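Long-range contact in CBS domain-containing protein CBSX2, chloroplastic (Arabidopsis thaliana, PDB 3SL7), which probably modulates plant development by regulating the thioredoxin system of the chloroplast through its pair of CBS domains: residues 11-16 with 140-145. Numbering follows the deposited sequence.
Sequences TPRQNL and KLIGIL
Arg13 lies along the edge of strand 141-146, its chain extended as far as NE. CB starts 3.4 Å from Ile142 O; with CG anti to the backbone N (chi1 -175°), CG, CD and NE then run past Leu141 O, each about 4.1 Å from it. At the tip, NH1 comes within 2.9 Å of Leu141 O, at an angle too poor for a hydrogen bond, while CG2 of Ile142 sits near the guanidinium plane at its edge. A long, cationic chain suits the place because it spans this edge and still forms a cation-pi contact with Trp47; an alanine here would probably leave that indole without its cation and uncover the edge beside Leu141 O.

The backbones are joined at Thr11 and Ile144, an antiparallel hydrogen-bonded pair: Thr11 N donates to Ile144 O (2.7 Å), and Ile144 N meets a lone pair of Thr11 O (3.0 Å). Beta-branched side chains suit this extended pairing, and the threonine hydroxyl binds Asn149. Leucine suits the next place because its fork divides: Leu16 CD1 meets Leu141 CG tip to tip at a tight 3.4 Å, whereas Leu16 CD2 packs against Ile144 CG2, also 3.4 Å away. Ile142 and Gly143 together face Val134 in a classic beta bulge, and Gly143 has no CB to strike Thr11 O. A short strand from the first CBS repeat added to the edge of the second repeat's sheet is characteristic of the CBS-pair (Bateman) fold.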
loop_
_atom_site.group_PDB
_atom_site.type_symbol
_atom_site.label_atom_id
_atom_site.label_comp_id
_atom_site.label_asym_id
_atom_site.label_seq_id
_atom_site.Cartn_x
_atom_site.Cartn_y
_atom_site.Cartn_z
ATOM N N THR A 11 8.440 6.160 9.880
ATOM C CA THR A 11 7.076 6.545 10.157
ATOM C C THR A 11 6.922 6.640 11.660
ATOM O O THR A 11 7.147 5.659 12.368
ATOM C CB THR A 11 6.105 5.473 9.614
ATOM O OG1 THR A 11 6.349 5.298 8.212
ATOM C CG2 THR A 11 4.663 5.888 9.832
ATOM N N PRO A 12 6.530 7.821 12.153
ATOM C CA PRO A 12 6.340 8.095 13.582
ATOM C C PRO A 12 5.301 7.166 14.187
ATOM O O PRO A 12 4.439 6.666 13.469
ATOM C CB PRO A 12 5.788 9.520 13.588
ATOM C CG PRO A 12 6.181 10.098 12.278
ATOM C CD PRO A 12 6.161 8.972 11.316
ATOM N N ARG A 13 5.386 6.952 15.493
ATOM C CA ARG A 13 4.428 6.137 16.232
ATOM C C ARG A 13 3.000 6.604 15.960
ATOM O O ARG A 13 2.090 5.789 15.816
ATOM C CB ARG A 13 4.743 6.237 17.729
ATOM C CG ARG A 13 3.936 5.355 18.681
ATOM C CD ARG A 13 4.347 5.715 20.116
ATOM N NE ARG A 13 3.708 4.920 21.165
ATOM C CZ ARG A 13 4.347 4.057 21.954
ATOM N NH1 ARG A 13 5.652 3.850 21.815
ATOM N NH2 ARG A 13 3.678 3.390 22.884
ATOM N N GLN A 14 2.805 7.918 15.883
ATOM C CA GLN A 14 1.459 8.474 15.756
ATOM C C GLN A 14 0.793 8.088 14.443
ATOM O O GLN A 14 -0.421 8.209 14.305
ATOM C CB GLN A 14 1.456 10.000 15.933
ATOM C CG GLN A 14 2.375 10.756 14.981
ATOM C CD GLN A 14 3.717 11.096 15.605
ATOM O OE1 GLN A 14 4.269 10.324 16.393
ATOM N NE2 GLN A 14 4.244 12.265 15.263
ATOM N N ASN A 15 1.583 7.613 13.487
ATOM C CA ASN A 15 1.027 7.208 12.201
ATOM C C ASN A 15 0.991 5.696 12.004
ATOM O O ASN A 15 0.687 5.214 10.916
ATOM C CB ASN A 15 1.766 7.906 11.060
ATOM C CG ASN A 15 1.698 9.419 11.174
ATOM O OD1 ASN A 15 2.714 10.109 11.122
ATOM N ND2 ASN A 15 0.492 9.940 11.350
ATOM N N LEU A 16 1.291 4.950 13.062
ATOM C CA LEU A 16 1.234 3.493 12.993
ATOM C C LEU A 16 -0.200 3.017 13.100
ATOM O O LEU A 16 -1.054 3.697 13.676
ATOM C CB LEU A 16 2.044 2.834 14.114
ATOM C CG LEU A 16 3.519 3.227 14.148
ATOM C CD1 LEU A 16 4.329 2.602 15.294
ATOM C CD2 LEU A 16 4.208 3.165 12.795
ATOM N N LYS A 140 9.605 -1.433 22.907
ATOM C CA LYS A 140 8.351 -0.774 22.543
ATOM C C LYS A 140 8.383 -0.290 21.100
ATOM O O LYS A 140 9.384 0.246 20.636
ATOM C CB LYS A 140 8.072 0.425 23.454
ATOM C CG LYS A 140 8.081 0.115 24.939
ATOM C CD LYS A 140 7.221 -1.093 25.265
ATOM C CE LYS A 140 7.084 -1.273 26.772
ATOM N NZ LYS A 140 6.401 -0.100 27.388
ATOM N N LEU A 141 7.271 -0.470 20.394
ATOM C CA LEU A 141 7.146 -0.002 19.025
ATOM C C LEU A 141 7.145 1.521 19.001
ATOM O O LEU A 141 6.273 2.140 19.600
ATOM C CB LEU A 141 5.830 -0.503 18.444
ATOM C CG LEU A 141 5.572 -0.101 17.004
ATOM C CD1 LEU A 141 6.676 -0.681 16.143
ATOM C CD2 LEU A 141 4.197 -0.617 16.555
ATOM N N ILE A 142 8.112 2.130 18.321
ATOM C CA ILE A 142 8.154 3.592 18.281
ATOM C C ILE A 142 8.011 4.118 16.862
ATOM O O ILE A 142 7.835 5.310 16.634
ATOM C CB ILE A 142 9.426 4.165 18.936
ATOM C CG1 ILE A 142 10.682 3.625 18.254
ATOM C CG2 ILE A 142 9.449 3.849 20.422
ATOM C CD1 ILE A 142 11.985 4.309 18.740
ATOM N N GLY A 143 8.066 3.213 15.897
ATOM C CA GLY A 143 7.883 3.616 14.524
ATOM C C GLY A 143 7.972 2.431 13.599
ATOM O O GLY A 143 8.148 1.295 14.024
ATOM N N ILE A 144 7.866 2.700 12.312
ATOM C CA ILE A 144 8.091 1.662 11.343
ATOM C C ILE A 144 8.840 2.265 10.164
ATOM O O ILE A 144 8.626 3.424 9.812
ATOM C CB ILE A 144 6.740 0.971 10.927
ATOM C CG1 ILE A 144 6.996 -0.320 10.167
ATOM C CG2 ILE A 144 5.855 1.898 10.098
ATOM C CD1 ILE A 144 5.786 -1.251 10.169
ATOM N N LEU A 145 9.757 1.493 9.593
ATOM C CA LEU A 145 10.421 1.899 8.358
ATOM C C LEU A 145 9.818 1.143 7.184
ATOM O O LEU A 145 9.835 -0.091 7.145
ATOM C CB LEU A 145 11.925 1.625 8.419
ATOM C CG LEU A 145 12.709 2.194 7.229
ATOM C CD1 LEU A 145 12.749 3.732 7.296
ATOM C CD2 LEU A 145 14.126 1.621 7.183
#